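Long-range contacts in DUF4393 domain-containing protein (Alcanivorax borkumensis, PDB 3H35), which is of unknown function but belongs to the Abi_alpha family, named for abortive infection, and so may take part in defence against phage: residues A[91-96]-A[133-138]; A[71-76]-A[158-163]. One frame throughout, in Å; residues are numbered along the deposited sequence.

Interaction 2 lies in the buried middle of the antiparallel sheet, pairing strands 71-77 and 156-164; interaction 1 sits about 10 Å away, centre to centre, and is partly open to solvent, setting the end of strand 87-91 and the turn after it against helix 129-137. Their chemistry follows that placing: six backbone hydrogen bonds and an apolar and ionic side-chain network in interaction 2, against sulfur, ring and carboxylate contacts without a hydrogen bond between the segments in interaction 1. The two touch directly. Glu136 OE1 and Arg159 NH2 form a salt bridge at 2.8 Å, and Glu136 CG packs on Leu74 CD1 at 3.5 Å, joining helix 129-137 to the sheet.

Interaction 1: residues A[91-96]-A[133-138]; sequences YSNAGR and ELCEGD
Cys135 presents its sulfur to the turn that follows Tyr91, and its closest approach is to a backbone nitrogen: SG lies 3.4 Å from Asn93 N. The same sulfur lies 3.6 Å from Asn93 OD1. Asn93 holds its CG between its own backbone N and carbonyl carbon (chi1 62°), which turns the amide toward helix 129-137, where it crosses the Leu134 side chain at about a right angle; ND2 bonds to Asp131 OD1 and passes 4.1 Å from Leu134 CD1.

The aromatic contact is made at the ring edge. Cys135 SG stands 5.2 Å from the Tyr91 ring centroid and 81° off the normal, while Cys135 CB approaches CD2 of Tyr91 at 4.0 Å.

Among the polar groups, Tyr91 OH lies tightly over the face of the Asp138 carboxylate, 2.9 Å from CG and 3.1 Å from both OD1 and OD2, not placed for a hydrogen bond to either oxygen. Ring and carboxylate planes lie 27° apart. Asp138 OD2 instead accepts from Phe141 N, as the N-cap of helix 139-151. Ser92 OG, also hydrogen-bonded to Ala72 O of strand 71-77, accepts from Ala94 N at 3.0 Å, an ST turn just ahead of residues 94-98.

Around the contact, Tyr91 still pairs through its backbone with Leu74 of strand 71-77, its ring meets that of Phe141 in helix 139-151, and Cys135 also packs on Leu74.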
loop_
_atom_site.group_PDB
_atom_site.type_symbol
_atom_site.label_atom_id
_atom_site.label_comp_id
_atom_site.label_asym_id
_atom_site.label_seq_id
_atom_site.Cartn_x
_atom_site.Cartn_y
_atom_site.Cartn_z
ATOM N N TYR A 91 1.426 -0.421 15.821
ATOM C CA TYR A 91 2.466 -0.506 16.826
ATOM C C TYR A 91 2.500 -1.910 17.402
ATOM O O TYR A 91 1.490 -2.568 17.510
ATOM C CB TYR A 91 2.246 0.549 17.937
ATOM C CG TYR A 91 3.392 0.644 18.914
ATOM C CD1 TYR A 91 4.474 1.501 18.675
ATOM C CD2 TYR A 91 3.423 -0.158 20.048
ATOM C CE1 TYR A 91 5.548 1.567 19.565
ATOM C CE2 TYR A 91 4.495 -0.106 20.940
ATOM C CZ TYR A 91 5.553 0.756 20.690
ATOM O OH TYR A 91 6.620 0.792 21.584
ATOM N N SER A 92 3.677 -2.374 17.770
ATOM C CA SER A 92 3.783 -3.689 18.377
ATOM C C SER A 92 5.016 -3.691 19.217
ATOM O O SER A 92 5.891 -2.847 19.006
ATOM C CB SER A 92 3.889 -4.775 17.308
ATOM O OG SER A 92 4.049 -6.061 17.891
ATOM N N ASN A 93 5.086 -4.624 20.171
ATOM C CA ASN A 93 6.325 -4.884 20.909
ATOM C C ASN A 93 7.084 -6.099 20.380
ATOM O O ASN A 93 8.058 -6.515 20.987
ATOM C CB ASN A 93 6.071 -4.980 22.441
ATOM C CG ASN A 93 5.146 -6.109 22.817
ATOM O OD1 ASN A 93 4.377 -6.605 21.989
ATOM N ND2 ASN A 93 5.195 -6.520 24.089
ATOM N N ALA A 94 6.665 -6.631 19.232
ATOM C CA ALA A 94 7.312 -7.795 18.612
ATOM C C ALA A 94 8.801 -7.511 18.343
ATOM O O ALA A 94 9.597 -8.418 18.308
ATOM C CB ALA A 94 6.608 -8.176 17.307
ATOM N N GLY A 95 9.167 -6.243 18.156
ATOM C CA GLY A 95 10.574 -5.869 17.965
ATOM C C GLY A 95 11.499 -6.340 19.064
ATOM O O GLY A 95 12.648 -6.707 18.799
ATOM N N ARG A 96 10.978 -6.384 20.291
ATOM C CA ARG A 96 11.778 -6.755 21.438
ATOM C C ARG A 96 12.201 -8.212 21.314
ATOM O O ARG A 96 13.376 -8.507 21.333
ATOM C CB ARG A 96 11.023 -6.534 22.755
ATOM C CG ARG A 96 10.339 -5.141 22.925
ATOM C CD ARG A 96 11.342 -4.009 22.947
ATOM N NE ARG A 96 10.732 -2.732 23.317
ATOM C CZ ARG A 96 11.393 -1.571 23.402
ATOM N NH1 ARG A 96 10.736 -0.461 23.750
ATOM N NH2 ARG A 96 12.697 -1.510 23.144
ATOM N N GLU A 133 -1.074 -4.162 27.007
ATOM C CA GLU A 133 -0.924 -3.212 28.089
ATOM C C GLU A 133 0.441 -2.564 28.059
ATOM O O GLU A 133 0.542 -1.342 28.125
ATOM C CB GLU A 133 -1.203 -3.877 29.452
ATOM C CG GLU A 133 -2.657 -4.272 29.620
ATOM C CD GLU A 133 -2.942 -5.177 30.838
ATOM O OE1 GLU A 133 -2.002 -5.500 31.632
ATOM O OE2 GLU A 133 -4.124 -5.570 30.995
ATOM N N LEU A 134 1.491 -3.362 27.915
ATOM C CA LEU A 134 2.825 -2.808 27.693
ATOM C C LEU A 134 2.862 -1.884 26.478
ATOM O O LEU A 134 3.471 -0.821 26.546
ATOM C CB LEU A 134 3.864 -3.908 27.474
ATOM C CG LEU A 134 4.184 -4.816 28.644
ATOM C CD1 LEU A 134 5.157 -5.874 28.132
ATOM C CD2 LEU A 134 4.742 -4.040 29.922
ATOM N N CYS A 135 2.256 -2.287 25.357
ATOM C CA CYS A 135 2.266 -1.431 24.185
ATOM C C CYS A 135 1.496 -0.130 24.413
ATOM O O CYS A 135 1.930 0.939 23.985
ATOM C CB CYS A 135 1.639 -2.142 22.995
ATOM S SG CYS A 135 2.665 -3.438 22.323
ATOM N N GLU A 136 0.327 -0.238 25.031
ATOM C CA GLU A 136 -0.493 0.939 25.243
ATOM C C GLU A 136 0.218 1.933 26.180
ATOM O O GLU A 136 0.008 3.146 26.095
ATOM C CB GLU A 136 -1.875 0.555 25.770
ATOM C CG GLU A 136 -2.756 -0.007 24.655
ATOM C CD GLU A 136 -3.899 -0.886 25.133
ATOM O OE1 GLU A 136 -3.943 -1.217 26.326
ATOM O OE2 GLU A 136 -4.751 -1.298 24.308
ATOM N N GLY A 137 1.105 1.428 27.025
ATOM C CA GLY A 137 1.824 2.297 27.920
ATOM C C GLY A 137 3.020 2.968 27.276
ATOM O O GLY A 137 3.585 3.882 27.851
ATOM N N ASP A 138 3.435 2.524 26.100
ATOM C CA ASP A 138 4.615 3.085 25.513
ATOM C C ASP A 138 4.457 4.576 25.169
ATOM O O ASP A 138 3.489 4.996 24.532
ATOM C CB ASP A 138 5.000 2.328 24.241
ATOM C CG ASP A 138 6.256 2.885 23.618
ATOM O OD1 ASP A 138 7.344 2.509 24.104
ATOM O OD2 ASP A 138 6.170 3.689 22.672
#

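Interaction 2: residues A[71-76]-A[158-163]; sequences FALLTL and RRETLR
Phe71 to Thr75 pair with Leu162 to Arg158 as two adjacent strands of an antiparallel sheet, the central pair of its order 87-91, 71-77, 156-164, 119-123. The short strand axes approach to 4.4 Å with their N-to-C directions 130° apart, a marked twist.

Three hydrogen-bonded pairs, Phe71 with Leu162, Leu73 with Glu160 and Thr75 with Arg158, each exchange two backbone bonds. Five of the six are nearly straight; the exception is Leu73 N to Glu160 O, at 146°, with the donor well above the carbonyl plane. A CA-H...O contact from Thr161 CA to Phe71 O, 3.4 Å, supplements the pairing.

Apolar contact differs by face. On the face of Leu73 and Leu162, their CB atoms meet diagonally at 4.3 Å. On the other, Leu74 CD2 lies 4.0 Å from Arg159 CG, the two side chains running the same way toward helix 129-137, with Glu136 as the partner of the guanidinium.

The ionic cluster shares its face with Leu73. Arg158 is extended from CG to NE, and its guanidinium edge brings NH2 to Glu160 OE2 at 2.7 Å, a salt bridge on the anti side of the carboxylate; Arg158 NH1 also pairs with Asp123, and Glu160 OE2 is hydrogen-bonded to Tyr77 OH. Arg90 bonds to both Thr75 OG1 and Glu160 OE1, and between those two oxygens the threonine hydroxyl donates to the carboxylate: Thr75 OG1 to Glu160 OE1 measures 2.5 Å, an unusually short separation whose exact length is doubtful at this resolution.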
loop_
_atom_site.group_PDB
_atom_site.type_symbol
_atom_site.label_atom_id
_atom_site.label_comp_id
_atom_site.label_asym_id
_atom_site.label_seq_id
_atom_site.Cartn_x
_atom_site.Cartn_y
_atom_site.Cartn_z
ATOM N N PHE A 71 2.012 -11.869 17.484
ATOM C CA PHE A 71 2.352 -10.809 18.442
ATOM C C PHE A 71 1.226 -9.811 18.636
ATOM O O PHE A 71 0.328 -9.731 17.798
ATOM C CB PHE A 71 3.646 -10.104 18.010
ATOM C CG PHE A 71 4.845 -11.006 18.039
ATOM C CD1 PHE A 71 5.565 -11.182 19.210
ATOM C CD2 PHE A 71 5.225 -11.722 16.899
ATOM C CE1 PHE A 71 6.680 -12.036 19.248
ATOM C CE2 PHE A 71 6.325 -12.600 16.927
ATOM C CZ PHE A 71 7.054 -12.753 18.102
ATOM N N ALA A 72 1.265 -9.079 19.742
ATOM C CA ALA A 72 0.296 -8.028 20.008
ATOM C C ALA A 72 0.470 -6.898 18.999
ATOM O O ALA A 72 1.596 -6.497 18.662
ATOM C CB ALA A 72 0.418 -7.494 21.453
ATOM N N LEU A 73 -0.648 -6.398 18.507
ATOM C CA LEU A 73 -0.679 -5.313 17.560
ATOM C C LEU A 73 -1.696 -4.301 18.007
ATOM O O LEU A 73 -2.830 -4.640 18.308
ATOM C CB LEU A 73 -1.102 -5.870 16.179
ATOM C CG LEU A 73 -0.990 -4.957 14.955
ATOM C CD1 LEU A 73 0.478 -4.513 14.762
ATOM C CD2 LEU A 73 -1.529 -5.688 13.725
ATOM N N LEU A 74 -1.299 -3.056 18.085
ATOM C CA LEU A 74 -2.268 -1.980 18.297
ATOM C C LEU A 74 -2.440 -1.274 16.976
ATOM O O LEU A 74 -1.459 -0.910 16.320
ATOM C CB LEU A 74 -1.773 -0.964 19.344
ATOM C CG LEU A 74 -1.481 -1.416 20.777
ATOM C CD1 LEU A 74 -1.040 -0.164 21.600
ATOM C CD2 LEU A 74 -2.688 -2.112 21.378
ATOM N N THR A 75 -3.679 -1.113 16.560
ATOM C CA THR A 75 -3.977 -0.430 15.328
ATOM C C THR A 75 -4.802 0.816 15.630
ATOM O O THR A 75 -5.786 0.755 16.353
ATOM C CB THR A 75 -4.727 -1.389 14.380
ATOM O OG1 THR A 75 -3.935 -2.585 14.144
ATOM C CG2 THR A 75 -5.056 -0.688 13.092
ATOM N N LEU A 76 -4.370 1.949 15.100
ATOM C CA LEU A 76 -5.108 3.181 15.188
ATOM C C LEU A 76 -5.901 3.330 13.920
ATOM O O LEU A 76 -5.354 3.355 12.799
ATOM C CB LEU A 76 -4.182 4.373 15.397
ATOM C CG LEU A 76 -3.421 4.395 16.717
ATOM C CD1 LEU A 76 -2.454 5.612 16.774
ATOM C CD2 LEU A 76 -4.375 4.383 17.924
ATOM N N ARG A 158 -7.465 -0.257 18.336
ATOM C CA ARG A 158 -7.987 -1.591 18.310
ATOM C C ARG A 158 -6.876 -2.575 18.538
ATOM O O ARG A 158 -5.850 -2.521 17.858
ATOM C CB ARG A 158 -8.672 -1.894 16.986
ATOM C CG ARG A 158 -9.393 -3.212 17.012
ATOM C CD ARG A 158 -10.281 -3.380 15.764
ATOM N NE ARG A 158 -11.142 -4.569 15.847
ATOM C CZ ARG A 158 -10.893 -5.742 15.256
ATOM N NH1 ARG A 158 -11.750 -6.753 15.391
ATOM N NH2 ARG A 158 -9.807 -5.922 14.520
ATOM N N ARG A 159 -7.096 -3.470 19.496
ATOM C CA ARG A 159 -6.176 -4.532 19.792
ATOM C C ARG A 159 -6.341 -5.661 18.779
ATOM O O ARG A 159 -7.405 -6.226 18.606
ATOM C CB ARG A 159 -6.368 -5.058 21.203
ATOM C CG ARG A 159 -6.002 -4.060 22.305
ATOM C CD ARG A 159 -6.478 -4.587 23.636
ATOM N NE ARG A 159 -5.906 -3.863 24.757
ATOM C CZ ARG A 159 -6.039 -4.236 26.018
ATOM N NH1 ARG A 159 -6.733 -5.332 26.331
ATOM N NH2 ARG A 159 -5.452 -3.533 26.965
ATOM N N GLU A 160 -5.238 -5.972 18.111
ATOM C CA GLU A 160 -5.221 -6.978 17.075
ATOM C C GLU A 160 -3.997 -7.902 17.270
ATOM O O GLU A 160 -3.229 -7.768 18.234
ATOM C CB GLU A 160 -5.228 -6.278 15.711
ATOM C CG GLU A 160 -6.496 -5.416 15.483
ATOM C CD GLU A 160 -6.549 -4.742 14.124
ATOM O OE1 GLU A 160 -5.487 -4.442 13.531
ATOM O OE2 GLU A 160 -7.672 -4.504 13.646
ATOM N N THR A 161 -3.852 -8.854 16.361
ATOM C CA THR A 161 -2.779 -9.810 16.405
ATOM C C THR A 161 -1.991 -9.818 15.088
ATOM O O THR A 161 -2.577 -9.911 14.008
ATOM C CB THR A 161 -3.354 -11.192 16.686
ATOM O OG1 THR A 161 -4.164 -11.126 17.880
ATOM C CG2 THR A 161 -2.216 -12.208 16.852
ATOM N N LEU A 162 -0.672 -9.700 15.183
ATOM C CA LEU A 162 0.199 -9.636 14.009
ATOM C C LEU A 162 0.630 -11.027 13.677
ATOM O O LEU A 162 1.087 -11.737 14.555
ATOM C CB LEU A 162 1.441 -8.797 14.317
ATOM C CG LEU A 162 2.528 -8.632 13.253
ATOM C CD1 LEU A 162 1.963 -7.817 12.053
ATOM C CD2 LEU A 162 3.766 -7.949 13.902
ATOM N N ARG A 163 0.516 -11.405 12.405
ATOM C CA ARG A 163 1.016 -12.686 11.898
ATOM C C ARG A 163 1.589 -12.543 10.505
ATOM O O ARG A 163 1.235 -11.626 9.809
ATOM C CB ARG A 163 -0.105 -13.688 11.739
ATOM C CG ARG A 163 -0.897 -13.920 12.948
ATOM C CD ARG A 163 -2.146 -14.667 12.535
ATOM N NE ARG A 163 -3.027 -14.597 13.668
ATOM C CZ ARG A 163 -2.926 -15.366 14.736
ATOM N NH1 ARG A 163 -2.005 -16.311 14.800
ATOM N NH2 ARG A 163 -3.757 -15.176 15.728
#